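Local coordinates for uricase (Bacillus fastidiosus, PDB 4R8X), which catalyses the oxidation of urate to 5-hydroxyisourate as a urate oxidase, the first step in breaking urate down to (S)-allantoin, at residues Thr147-Arg152 with Glu158-Ala163; Ala81-Ala86 with Leu92-Glu97; Thr194-Tyr199 with Ala287-Pro292; His246-Ile251 with Val265-Asn270. All coordinates share one frame; numbering follows the deposited sequence.

Contact 1: Thr147-Arg152 with Glu158-Ala163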
loop_
_atom_site.group_PDB
_atom_site.type_symbol
_atom_site.label_atom_id
_atom_site.label_comp_id
_atom_site.label_asym_id
_atom_site.label_seq_id
_atom_site.Cartn_x
_atom_site.Cartn_y
_atom_site.Cartn_z
ATOM N N THR D 147 13.101 -2.670 -20.117
ATOM C CA THR D 147 14.254 -1.840 -19.800
ATOM C C THR D 147 15.133 -1.786 -21.025
ATOM O O THR D 147 15.338 -2.798 -21.692
ATOM C CB THR D 147 15.090 -2.436 -18.645
ATOM O OG1 THR D 147 14.328 -2.406 -17.436
ATOM C CG2 THR D 147 16.360 -1.645 -18.411
ATOM N N VAL D 148 15.625 -0.594 -21.343
ATOM C CA VAL D 148 16.673 -0.474 -22.346
ATOM C C VAL D 148 17.756 0.449 -21.829
ATOM O O VAL D 148 17.472 1.531 -21.336
ATOM C CB VAL D 148 16.138 0.066 -23.691
ATOM C CG1 VAL D 148 17.289 0.163 -24.704
ATOM C CG2 VAL D 148 15.052 -0.838 -24.237
ATOM N N GLU D 149 19.011 0.010 -21.912
ATOM C CA GLU D 149 20.121 0.889 -21.600
ATOM C C GLU D 149 21.043 0.935 -22.813
ATOM O O GLU D 149 21.409 -0.104 -23.372
ATOM C CB GLU D 149 20.883 0.439 -20.346
ATOM C CG GLU D 149 21.991 1.409 -19.937
ATOM C CD GLU D 149 22.575 1.151 -18.555
ATOM O OE1 GLU D 149 21.990 0.389 -17.772
ATOM O OE2 GLU D 149 23.628 1.726 -18.242
ATOM N N VAL D 150 21.378 2.151 -23.231
ATOM C CA VAL D 150 22.243 2.360 -24.378
ATOM C C VAL D 150 23.501 3.081 -23.908
ATOM O O VAL D 150 23.422 4.029 -23.127
ATOM C CB VAL D 150 21.522 3.170 -25.472
ATOM C CG1 VAL D 150 22.471 3.434 -26.657
ATOM C CG2 VAL D 150 20.303 2.416 -25.962
ATOM N N ALA D 151 24.662 2.613 -24.374
ATOM C CA ALA D 151 25.939 3.247 -24.072
ATOM C C ALA D 151 26.651 3.686 -25.348
ATOM O O ALA D 151 26.475 3.102 -26.417
ATOM C CB ALA D 151 26.838 2.297 -23.266
ATOM N N ARG D 152 27.462 4.722 -25.218
ATOM C CA ARG D 152 28.269 5.192 -26.327
ATOM C C ARG D 152 29.411 4.198 -26.567
ATOM O O ARG D 152 29.932 3.593 -25.630
ATOM C CB ARG D 152 28.819 6.579 -25.990
ATOM C CG ARG D 152 28.967 7.507 -27.176
ATOM C CD ARG D 152 29.397 8.906 -26.732
ATOM N NE ARG D 152 28.399 9.680 -25.979
ATOM C CZ ARG D 152 27.330 10.257 -26.526
ATOM N NH1 ARG D 152 27.083 10.107 -27.817
ATOM N NH2 ARG D 152 26.492 10.969 -25.784
ATOM N N GLU D 158 25.500 1.470 -28.558
ATOM C CA GLU D 158 25.088 0.075 -28.487
ATOM C C GLU D 158 24.137 -0.142 -27.312
ATOM O O GLU D 158 24.232 0.534 -26.281
ATOM C CB GLU D 158 26.300 -0.859 -28.360
ATOM C CG GLU D 158 27.037 -0.774 -27.020
ATOM C CD GLU D 158 28.216 -1.740 -26.926
ATOM O OE1 GLU D 158 28.929 -1.713 -25.900
ATOM O OE2 GLU D 158 28.435 -2.517 -27.879
ATOM N N VAL D 159 23.225 -1.090 -27.482
ATOM C CA VAL D 159 22.361 -1.522 -26.389
ATOM C C VAL D 159 23.161 -2.414 -25.457
ATOM O O VAL D 159 23.709 -3.431 -25.889
ATOM C CB VAL D 159 21.160 -2.295 -26.927
ATOM C CG1 VAL D 159 20.357 -2.907 -25.779
ATOM C CG2 VAL D 159 20.300 -1.374 -27.775
ATOM N N VAL D 160 23.280 -2.013 -24.198
ATOM C CA VAL D 160 24.038 -2.808 -23.236
ATOM C C VAL D 160 23.132 -3.601 -22.305
ATOM O O VAL D 160 23.580 -4.533 -21.648
ATOM C CB VAL D 160 25.068 -1.962 -22.446
ATOM C CG1 VAL D 160 26.172 -1.449 -23.380
ATOM C CG2 VAL D 160 24.387 -0.823 -21.728
ATOM N N GLU D 161 21.852 -3.240 -22.254
ATOM C CA GLU D 161 20.855 -4.094 -21.612
ATOM C C GLU D 161 19.509 -3.932 -22.300
ATOM O O GLU D 161 19.096 -2.818 -22.586
ATOM C CB GLU D 161 20.703 -3.793 -20.118
ATOM C CG GLU D 161 19.588 -4.641 -19.480
ATOM C CD GLU D 161 19.531 -4.569 -17.965
ATOM O OE1 GLU D 161 20.373 -3.877 -17.354
ATOM O OE2 GLU D 161 18.638 -5.226 -17.382
ATOM N N GLN D 162 18.841 -5.048 -22.567
ATOM C CA GLN D 162 17.467 -5.035 -23.051
ATOM C C GLN D 162 16.674 -6.070 -22.262
ATOM O O GLN D 162 17.089 -7.221 -22.165
ATOM C CB GLN D 162 17.404 -5.321 -24.554
ATOM C CG GLN D 162 16.028 -5.156 -25.191
ATOM C CD GLN D 162 16.027 -5.594 -26.642
ATOM O OE1 GLN D 162 16.233 -6.767 -26.937
ATOM N NE2 GLN D 162 15.816 -4.651 -27.557
ATOM N N ALA D 163 15.558 -5.646 -21.672
ATOM C CA ALA D 163 14.667 -6.547 -20.949
ATOM C C ALA D 163 13.231 -6.344 -21.412
ATOM O O ALA D 163 12.843 -5.231 -21.772
ATOM C CB ALA D 163 14.772 -6.314 -19.438
HETATM O O HOH W 1 29.650 0.773 -24.513
#
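The CG2 methyl of V160 overlaps the extended chain of E149, lying 3.7 Å from its CG, and marks a classic beta bulge in the antiparallel hairpin of strands 143-153 and 156-173. V160 and E161 together face the single residue E149, so the register slips by one. The carbonyl of E149 serves both: V160 N reaches E149 O at 2.8 Å, while the bond from E161 N to the same oxygen is long and weak. With chi1 at -67°, V160 CG2 occupies the position between N and carbonyl carbon, which brings it against E149, while CG1 of the same residue meets A151 CB at 3.8 Å.

Away from the bulge the ladder is regular: T147 and A163 exchange two bonds, as do A151 and E158; within the bulge E149 N bonds to E161 O. V148, V150 and V159 lie on the face turned to helix 88-102, where V150 CG2 approaches V159 CG2 to 4.2 Å; Q162, on the same face, bonds through NE2 to Q211 O. The carboxylates of E149 and E161 share the other face, their OE1 atoms 4.6 Å apart. The repulsion is probably offset by R110, which forms salt bridges with both OE1 atoms, and by K50, which holds E149 OE2. Beyond the A151-E158 pair a water links the two strands, donating to R152 O at 3.0 Å and to E158 OE1 at 2.9 Å.

Contact 2: Ala81-Ala86 with Leu92-Glu97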
loop_
_atom_site.group_PDB
_atom_site.type_symbol
_atom_site.label_atom_id
_atom_site.label_comp_id
_atom_site.label_asym_id
_atom_site.label_seq_id
_atom_site.Cartn_x
_atom_site.Cartn_y
_atom_site.Cartn_z
ATOM N N ALA D 81 5.376 12.011 -27.902
ATOM C CA ALA D 81 4.533 12.573 -28.951
ATOM C C ALA D 81 5.103 12.286 -30.337
ATOM O O ALA D 81 4.350 12.083 -31.280
ATOM C CB ALA D 81 4.329 14.069 -28.748
ATOM N N SER D 82 6.428 12.245 -30.447
ATOM C CA SER D 82 7.090 12.078 -31.744
ATOM C C SER D 82 7.376 10.621 -32.125
ATOM O O SER D 82 7.634 10.320 -33.295
ATOM C CB SER D 82 8.381 12.906 -31.801
ATOM O OG SER D 82 9.280 12.555 -30.763
ATOM N N TYR D 83 7.343 9.721 -31.143
ATOM C CA TYR D 83 7.565 8.296 -31.400
ATOM C C TYR D 83 6.528 7.757 -32.378
ATOM O O TYR D 83 5.334 7.983 -32.197
ATOM C CB TYR D 83 7.480 7.515 -30.092
ATOM C CG TYR D 83 7.689 6.021 -30.221
ATOM C CD1 TYR D 83 8.854 5.499 -30.775
ATOM C CD2 TYR D 83 6.721 5.131 -29.779
ATOM C CE1 TYR D 83 9.043 4.123 -30.866
ATOM C CE2 TYR D 83 6.904 3.771 -29.859
ATOM C CZ TYR D 83 8.050 3.266 -30.413
ATOM O OH TYR D 83 8.200 1.895 -30.482
ATOM N N GLU D 84 6.991 7.028 -33.391
ATOM C CA GLU D 84 6.113 6.513 -34.434
ATOM C C GLU D 84 5.965 4.996 -34.380
ATOM O O GLU D 84 5.268 4.404 -35.203
ATOM C CB GLU D 84 6.615 6.947 -35.816
ATOM C CG GLU D 84 6.636 8.462 -35.995
ATOM C CD GLU D 84 6.959 8.892 -37.412
ATOM O OE1 GLU D 84 7.802 9.796 -37.581
ATOM O OE2 GLU D 84 6.359 8.339 -38.355
ATOM N N GLY D 85 6.615 4.370 -33.404
ATOM C CA GLY D 85 6.562 2.925 -33.277
ATOM C C GLY D 85 5.418 2.452 -32.410
ATOM O O GLY D 85 4.551 3.245 -32.030
ATOM N N ALA D 86 5.432 1.169 -32.062
ATOM C CA ALA D 86 4.258 0.557 -31.427
ATOM C C ALA D 86 4.586 -0.279 -30.203
ATOM O O ALA D 86 3.692 -0.930 -29.657
ATOM C CB ALA D 86 3.510 -0.309 -32.428
ATOM N N LEU D 92 11.573 3.003 -25.538
ATOM C CA LEU D 92 12.675 3.200 -24.610
ATOM C C LEU D 92 14.015 3.349 -25.338
ATOM O O LEU D 92 14.823 4.210 -24.985
ATOM C CB LEU D 92 12.736 2.061 -23.581
ATOM C CG LEU D 92 11.519 1.908 -22.665
ATOM C CD1 LEU D 92 11.871 0.936 -21.554
ATOM C CD2 LEU D 92 11.026 3.249 -22.095
ATOM N N GLN D 93 14.247 2.524 -26.352
ATOM C CA GLN D 93 15.504 2.660 -27.084
ATOM C C GLN D 93 15.577 3.994 -27.828
ATOM O O GLN D 93 16.622 4.635 -27.843
ATOM C CB GLN D 93 15.731 1.508 -28.057
ATOM C CG GLN D 93 17.094 1.591 -28.711
ATOM C CD GLN D 93 17.441 0.356 -29.493
ATOM O OE1 GLN D 93 16.844 -0.702 -29.309
ATOM N NE2 GLN D 93 18.415 0.480 -30.380
ATOM N N TYR D 94 14.456 4.394 -28.425
ATOM C CA TYR D 94 14.320 5.681 -29.097
ATOM C C TYR D 94 14.718 6.829 -28.171
ATOM O O TYR D 94 15.497 7.712 -28.545
ATOM C CB TYR D 94 12.874 5.822 -29.589
ATOM C CG TYR D 94 12.441 7.167 -30.141
ATOM C CD1 TYR D 94 12.970 7.672 -31.326
ATOM C CD2 TYR D 94 11.427 7.892 -29.516
ATOM C CE1 TYR D 94 12.530 8.882 -31.837
ATOM C CE2 TYR D 94 10.991 9.096 -30.019
ATOM C CZ TYR D 94 11.540 9.589 -31.177
ATOM O OH TYR D 94 11.093 10.788 -31.678
ATOM N N VAL D 95 14.196 6.815 -26.950
ATOM C CA VAL D 95 14.499 7.858 -25.968
ATOM C C VAL D 95 15.956 7.849 -25.502
ATOM O O VAL D 95 16.579 8.906 -25.419
ATOM C CB VAL D 95 13.536 7.785 -24.763
ATOM C CG1 VAL D 95 13.973 8.732 -23.641
ATOM C CG2 VAL D 95 12.108 8.105 -25.203
ATOM N N CYS D 96 16.486 6.663 -25.198
ATOM C CA CYS D 96 17.894 6.521 -24.825
ATOM C C CYS D 96 18.807 7.126 -25.879
ATOM O O CYS D 96 19.717 7.895 -25.566
ATOM C CB CYS D 96 18.257 5.042 -24.681
ATOM S SG CYS D 96 17.613 4.196 -23.222
ATOM N N GLU D 97 18.568 6.746 -27.127
ATOM C CA GLU D 97 19.422 7.219 -28.214
ATOM C C GLU D 97 19.285 8.722 -28.378
ATOM O O GLU D 97 20.271 9.420 -28.630
ATOM C CB GLU D 97 19.086 6.470 -29.499
ATOM C CG GLU D 97 19.588 5.038 -29.428
ATOM C CD GLU D 97 19.082 4.127 -30.528
ATOM O OE1 GLU D 97 18.088 4.461 -31.209
ATOM O OE2 GLU D 97 19.696 3.055 -30.704
#
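The phenol rings of Y83 and Y94 meet obliquely, planes 39° apart and centroids separated by 5.6 Å. Their nearest approach is Y83 CD1 to Y94 CD2 at 3.7 Å. One face of the Y83 ring carries the backbone N of G85, 3.3 Å above the plane and over its centre, and F91 packs with the same ring edge-to-face. At the edge of Y94, in its plane, sits S82 OG; H79 meets this ring too.

Both tyrosines belong to a helix-loop-helix connection: helix 69-82 ends at S82, Y83 is the first residue to leave helical geometry, and Y94 stands on helix 88-102. Y94 CG lies opposite its own backbone N (chi1 171°), which carries the ring across to the end of the first helix, where Y94 CE2 comes within 3.8 Å of Y83 CA.

S82 OG and Y94 OH are hydrogen-bonded at 2.7 Å, and either may be the donor. S82 OG also makes a weak bond to H79 O, while Y83 OH is bound to T87 N. The chemistry is therefore divided: carbon packing holds the rings at an oblique angle, and one short hydroxyl bond ties the phenol end of Y94 to the last helical residue, S82.

Contact 3: Thr194-Tyr199 with Ala287-Pro292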
loop_
_atom_site.group_PDB
_atom_site.type_symbol
_atom_site.label_atom_id
_atom_site.label_comp_id
_atom_site.label_asym_id
_atom_site.label_seq_id
_atom_site.Cartn_x
_atom_site.Cartn_y
_atom_site.Cartn_z
ATOM N N THR D 194 -2.635 -31.195 3.644
ATOM C CA THR D 194 -3.934 -31.175 2.983
ATOM C C THR D 194 -3.779 -30.614 1.574
ATOM O O THR D 194 -2.829 -29.882 1.292
ATOM C CB THR D 194 -4.981 -30.338 3.758
ATOM O OG1 THR D 194 -4.607 -28.954 3.744
ATOM C CG2 THR D 194 -5.106 -30.818 5.198
ATOM N N ASP D 195 -4.708 -30.965 0.690
ATOM C CA ASP D 195 -4.674 -30.482 -0.686
ATOM C C ASP D 195 -5.373 -29.138 -0.798
ATOM O O ASP D 195 -6.499 -28.982 -0.340
ATOM C CB ASP D 195 -5.350 -31.479 -1.627
ATOM C CG ASP D 195 -4.596 -32.787 -1.735
ATOM O OD1 ASP D 195 -3.346 -32.765 -1.726
ATOM O OD2 ASP D 195 -5.258 -33.840 -1.833
ATOM N N ARG D 196 -4.700 -28.169 -1.415
ATOM C CA ARG D 196 -5.284 -26.857 -1.657
ATOM C C ARG D 196 -5.041 -26.468 -3.108
ATOM O O ARG D 196 -4.102 -26.954 -3.732
ATOM C CB ARG D 196 -4.661 -25.809 -0.732
ATOM C CG ARG D 196 -4.878 -26.058 0.745
ATOM C CD ARG D 196 -3.626 -26.623 1.391
ATOM N NE ARG D 196 -2.557 -25.636 1.445
ATOM C CZ ARG D 196 -1.274 -25.942 1.594
ATOM N NH1 ARG D 196 -0.911 -27.212 1.698
ATOM N NH2 ARG D 196 -0.358 -24.984 1.632
ATOM N N PRO D 197 -5.883 -25.585 -3.655
ATOM C CA PRO D 197 -5.665 -25.125 -5.032
ATOM C C PRO D 197 -4.348 -24.353 -5.136
ATOM O O PRO D 197 -4.117 -23.432 -4.360
ATOM C CB PRO D 197 -6.856 -24.187 -5.289
ATOM C CG PRO D 197 -7.873 -24.521 -4.233
ATOM C CD PRO D 197 -7.098 -25.012 -3.049
ATOM N N LEU D 198 -3.483 -24.737 -6.066
ATOM C CA LEU D 198 -2.234 -24.006 -6.268
ATOM C C LEU D 198 -2.478 -22.571 -6.744
ATOM O O LEU D 198 -3.141 -22.341 -7.758
ATOM C CB LEU D 198 -1.335 -24.743 -7.258
ATOM C CG LEU D 198 0.065 -24.157 -7.444
ATOM C CD1 LEU D 198 0.827 -24.147 -6.126
ATOM C CD2 LEU D 198 0.838 -24.923 -8.508
ATOM N N TYR D 199 -1.929 -21.617 -5.998
ATOM C CA TYR D 199 -2.141 -20.205 -6.264
ATOM C C TYR D 199 -0.759 -19.587 -6.417
ATOM O O TYR D 199 0.042 -19.612 -5.486
ATOM C CB TYR D 199 -2.939 -19.580 -5.110
ATOM C CG TYR D 199 -3.310 -18.116 -5.271
ATOM C CD1 TYR D 199 -3.374 -17.509 -6.520
ATOM C CD2 TYR D 199 -3.599 -17.342 -4.157
ATOM C CE1 TYR D 199 -3.709 -16.176 -6.650
ATOM C CE2 TYR D 199 -3.925 -16.006 -4.282
ATOM C CZ TYR D 199 -3.981 -15.437 -5.529
ATOM O OH TYR D 199 -4.296 -14.111 -5.640
ATOM N N ALA D 287 -15.450 -27.248 0.029
ATOM C CA ALA D 287 -14.244 -26.891 0.764
ATOM C C ALA D 287 -14.207 -25.408 1.087
ATOM O O ALA D 287 -14.734 -24.584 0.344
ATOM C CB ALA D 287 -12.998 -27.281 -0.011
ATOM N N VAL D 288 -13.581 -25.081 2.208
ATOM C CA VAL D 288 -13.368 -23.692 2.600
ATOM C C VAL D 288 -11.908 -23.475 2.957
ATOM O O VAL D 288 -11.321 -24.254 3.707
ATOM C CB VAL D 288 -14.265 -23.294 3.800
ATOM C CG1 VAL D 288 -14.070 -21.829 4.155
ATOM C CG2 VAL D 288 -15.723 -23.586 3.487
ATOM N N PHE D 289 -11.328 -22.418 2.395
ATOM C CA PHE D 289 -9.933 -22.068 2.606
ATOM C C PHE D 289 -9.837 -20.658 3.162
ATOM O O PHE D 289 -10.828 -19.931 3.199
ATOM C CB PHE D 289 -9.171 -22.154 1.277
ATOM C CG PHE D 289 -9.309 -23.472 0.601
ATOM C CD1 PHE D 289 -8.438 -24.502 0.908
ATOM C CD2 PHE D 289 -10.319 -23.695 -0.327
ATOM C CE1 PHE D 289 -8.568 -25.736 0.294
ATOM C CE2 PHE D 289 -10.461 -24.936 -0.949
ATOM C CZ PHE D 289 -9.584 -25.960 -0.631
ATOM N N THR D 290 -8.638 -20.281 3.588
ATOM C CA THR D 290 -8.379 -18.932 4.078
ATOM C C THR D 290 -6.942 -18.531 3.763
ATOM O O THR D 290 -6.168 -19.336 3.256
ATOM C CB THR D 290 -8.634 -18.816 5.595
ATOM O OG1 THR D 290 -8.626 -17.434 5.977
ATOM C CG2 THR D 290 -7.572 -19.580 6.389
ATOM N N GLU D 291 -6.581 -17.282 4.037
ATOM C CA GLU D 291 -5.203 -16.851 3.786
ATOM C C GLU D 291 -4.224 -17.474 4.775
ATOM O O GLU D 291 -4.555 -17.670 5.948
ATOM C CB GLU D 291 -5.067 -15.324 3.824
ATOM C CG GLU D 291 -5.803 -14.564 2.719
ATOM C CD GLU D 291 -5.188 -14.713 1.335
ATOM O OE1 GLU D 291 -5.426 -13.813 0.499
ATOM O OE2 GLU D 291 -4.487 -15.714 1.057
ATOM N N PRO D 292 -3.007 -17.774 4.306
ATOM C CA PRO D 292 -1.979 -18.353 5.176
ATOM C C PRO D 292 -1.280 -17.292 6.025
ATOM O O PRO D 292 -1.569 -16.105 5.913
ATOM C CB PRO D 292 -0.992 -18.950 4.172
ATOM C CG PRO D 292 -1.058 -18.001 3.013
ATOM C CD PRO D 292 -2.531 -17.620 2.920
#
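The loop leading into strand 198-208 carries R196, predicted to bind urate and 5-hydroxyisourate, and here it packs against F289 of the short strand 288-290. P197 CD lies over one face of the F289 ring, 3.9 Å from its centroid and 22° off the normal, a CH-pi contact offset toward the rim, with F289 CZ the nearest ring atom at 3.6 Å. R196 crosses the same ring obliquely through its aliphatic part, CG standing 3.7 Å from F289 CE1. At the ring edge, near its plane, is the carbonyl oxygen of D195, 3.9 Å from F289 CE1.

The stem of R196 touches the phenylalanine, but its charged end does not: bends at chi2 (103°) and chi3 (69°) lead the guanidinium away. There NE bonds to W274 O, and NH1 makes a weak 3.3 Å bond to T194 O, which lies in the guanidinium plane, at its edge. The guanidinium is thus held by W274 O and more weakly by T194 O.

F289 is itself anchored across the interface. V288 and F289 pair in an antiparallel ladder with a strand of the second subunit, T17 of which also packs on F289, and T290 OG1 bonds to Y13 O of that subunit.

Because a proline CD is bonded to the amide nitrogen, its hydrogens are somewhat polarised and suit an aromatic face. The chemistry consequently separates the roles along R196: carbon atoms near the backbone pack on the interface strand, while the cation is probably oriented mainly by W274 O, consistent with a substrate-binding arginine.

Contact 4: His246-Ile251 with Val265-Asn270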
loop_
_atom_site.group_PDB
_atom_site.type_symbol
_atom_site.label_atom_id
_atom_site.label_comp_id
_atom_site.label_asym_id
_atom_site.label_seq_id
_atom_site.Cartn_x
_atom_site.Cartn_y
_atom_site.Cartn_z
ATOM N N HIS D 246 8.611 -27.219 -11.422
ATOM C CA HIS D 246 8.287 -28.008 -12.599
ATOM C C HIS D 246 7.413 -27.216 -13.580
ATOM O O HIS D 246 7.661 -27.206 -14.782
ATOM C CB HIS D 246 7.607 -29.301 -12.140
ATOM C CG HIS D 246 7.128 -30.178 -13.254
ATOM N ND1 HIS D 246 5.794 -30.456 -13.456
ATOM C CD2 HIS D 246 7.805 -30.853 -14.215
ATOM C CE1 HIS D 246 5.668 -31.264 -14.495
ATOM N NE2 HIS D 246 6.874 -31.519 -14.973
ATOM N N LEU D 247 6.400 -26.536 -13.057
ATOM C CA LEU D 247 5.513 -25.729 -13.889
ATOM C C LEU D 247 6.247 -24.674 -14.716
ATOM O O LEU D 247 6.033 -24.572 -15.929
ATOM C CB LEU D 247 4.440 -25.075 -13.027
ATOM C CG LEU D 247 3.549 -24.043 -13.719
ATOM C CD1 LEU D 247 2.720 -24.702 -14.821
ATOM C CD2 LEU D 247 2.662 -23.376 -12.693
ATOM N N ILE D 248 7.120 -23.904 -14.077
ATOM C CA ILE D 248 7.746 -22.801 -14.783
ATOM C C ILE D 248 8.762 -23.299 -15.800
ATOM O O ILE D 248 8.986 -22.649 -16.823
ATOM C CB ILE D 248 8.334 -21.725 -13.837
ATOM C CG1 ILE D 248 9.398 -22.306 -12.907
ATOM C CG2 ILE D 248 7.214 -21.078 -13.028
ATOM C CD1 ILE D 248 10.093 -21.235 -12.080
ATOM N N TYR D 249 9.348 -24.467 -15.549
ATOM C CA TYR D 249 10.215 -25.065 -16.554
ATOM C C TYR D 249 9.424 -25.285 -17.845
ATOM O O TYR D 249 9.867 -24.912 -18.938
ATOM C CB TYR D 249 10.793 -26.393 -16.054
ATOM C CG TYR D 249 11.739 -27.075 -17.024
ATOM C CD1 TYR D 249 12.879 -26.429 -17.487
ATOM C CD2 TYR D 249 11.497 -28.374 -17.468
ATOM C CE1 TYR D 249 13.750 -27.058 -18.364
ATOM C CE2 TYR D 249 12.364 -29.005 -18.343
ATOM C CZ TYR D 249 13.485 -28.340 -18.788
ATOM O OH TYR D 249 14.355 -28.957 -19.660
ATOM N N HIS D 250 8.237 -25.867 -17.711
ATOM C CA HIS D 250 7.388 -26.135 -18.863
ATOM C C HIS D 250 6.782 -24.894 -19.508
ATOM O O HIS D 250 6.633 -24.840 -20.720
ATOM C CB HIS D 250 6.326 -27.166 -18.500
ATOM C CG HIS D 250 6.868 -28.556 -18.430
ATOM N ND1 HIS D 250 6.747 -29.447 -19.472
ATOM C CD2 HIS D 250 7.597 -29.184 -17.478
ATOM C CE1 HIS D 250 7.342 -30.581 -19.149
ATOM N NE2 HIS D 250 7.880 -30.443 -17.951
ATOM N N ILE D 251 6.446 -23.891 -18.709
ATOM C CA ILE D 251 6.022 -22.631 -19.284
ATOM C C ILE D 251 7.164 -22.052 -20.121
ATOM O O ILE D 251 6.955 -21.604 -21.256
ATOM C CB ILE D 251 5.583 -21.632 -18.201
ATOM C CG1 ILE D 251 4.298 -22.123 -17.513
ATOM C CG2 ILE D 251 5.384 -20.257 -18.826
ATOM C CD1 ILE D 251 3.891 -21.308 -16.274
ATOM N N VAL D 265 14.056 -17.371 -21.285
ATOM C CA VAL D 265 12.904 -16.897 -20.532
ATOM C C VAL D 265 13.242 -17.021 -19.054
ATOM O O VAL D 265 13.752 -18.042 -18.615
ATOM C CB VAL D 265 11.656 -17.741 -20.847
ATOM C CG1 VAL D 265 10.479 -17.260 -20.020
ATOM C CG2 VAL D 265 11.326 -17.657 -22.334
ATOM N N ASN D 266 12.949 -15.986 -18.276
ATOM C CA ASN D 266 13.270 -16.017 -16.855
ATOM C C ASN D 266 12.016 -15.827 -16.011
ATOM O O ASN D 266 11.026 -15.239 -16.466
ATOM C CB ASN D 266 14.349 -14.988 -16.497
ATOM C CG ASN D 266 14.061 -13.622 -17.072
ATOM O OD1 ASN D 266 13.158 -12.928 -16.613
ATOM N ND2 ASN D 266 14.834 -13.223 -18.081
ATOM N N PHE D 267 12.047 -16.356 -14.793
ATOM C CA PHE D 267 10.882 -16.357 -13.922
ATOM C C PHE D 267 11.239 -15.889 -12.531
ATOM O O PHE D 267 12.312 -16.218 -12.010
ATOM C CB PHE D 267 10.323 -17.770 -13.787
ATOM C CG PHE D 267 9.756 -18.320 -15.051
ATOM C CD1 PHE D 267 10.557 -19.001 -15.955
ATOM C CD2 PHE D 267 8.412 -18.169 -15.338
ATOM C CE1 PHE D 267 10.022 -19.505 -17.128
ATOM C CE2 PHE D 267 7.871 -18.673 -16.503
ATOM C CZ PHE D 267 8.674 -19.351 -17.400
ATOM N N GLY D 268 10.320 -15.131 -11.939
ATOM C CA GLY D 268 10.291 -14.889 -10.509
ATOM C C GLY D 268 8.880 -15.231 -10.061
ATOM O O GLY D 268 7.918 -14.721 -10.630
ATOM N N THR D 269 8.751 -16.108 -9.071
ATOM C CA THR D 269 7.441 -16.578 -8.620
ATOM C C THR D 269 7.171 -16.308 -7.151
ATOM O O THR D 269 8.090 -16.059 -6.380
ATOM C CB THR D 269 7.335 -18.100 -8.727
ATOM O OG1 THR D 269 8.072 -18.681 -7.643
ATOM C CG2 THR D 269 7.911 -18.593 -10.030
ATOM N N ASN D 270 5.895 -16.375 -6.780
ATOM C CA ASN D 270 5.480 -16.578 -5.397
ATOM C C ASN D 270 4.523 -17.759 -5.364
ATOM O O ASN D 270 3.646 -17.881 -6.227
ATOM C CB ASN D 270 4.655 -15.408 -4.846
ATOM C CG ASN D 270 5.461 -14.157 -4.546
ATOM O OD1 ASN D 270 4.888 -13.180 -4.065
ATOM N ND2 ASN D 270 6.760 -14.160 -4.836
#
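I248 CB sits over the centre of the F267 ring, 3.9 Å from the centroid and 11° off the normal, in a CH-pi contact that seats a helix on the antiparallel sheet of this T-fold. I251 approaches the same ring differently: its CG2 lies at the edge, near the plane, 3.7 Å from F267 CZ. The backbone also takes part, since I248 O comes to 3.3 Å from F267 CE1. Two residues one helical turn apart thus address one aromatic ring, I248 over its face and I251 at its rim. T269, two residues along the strand, presents its methyl to the helix: CG2 of T269 lies 4.0 Å from both CG2 and CD1 of I248.

The supporting geometry is a helix running roughly antiparallel to the strand; the axes of the two short segments approach to 9.3 Å at an angle of 151°. F267 projects toward the helix, its CG anti to the carbonyl carbon (chi1 -66°). Farther out, F301 of strand 296-304 packs on I248, A232 and V235 of helix 225-238 cover I251, and F58 of the fourth subunit also touches I248, so the buried patch continues into the assembly. On strand 296-304, too, Q299 OE1 is hydrogen-bonded to T269 OG1.

Overall arrangement
Contacts 1 and 2 share helix 88-102, whose other residues pack on the hairpin: V150 CG2 is 3.6 Å from C96 CB and V148 CG2 3.8 Å from L92 CB, with the contact centres about 14 Å apart. Both lie away from the predicted substrate site. Contacts 3 and 4 border that site, their centres about 21 Å apart and nearest atoms about 4 Å. The side chain of N271 is about 6 Å from those of R196 and T269, and the side chains of I248 and Q245 are about 5 Å apart. Contacts 1 and 4, and contact 3 through strand 198-208, reach the large sheet; contacts 1 and 3 are about 43 Å apart, centre to centre.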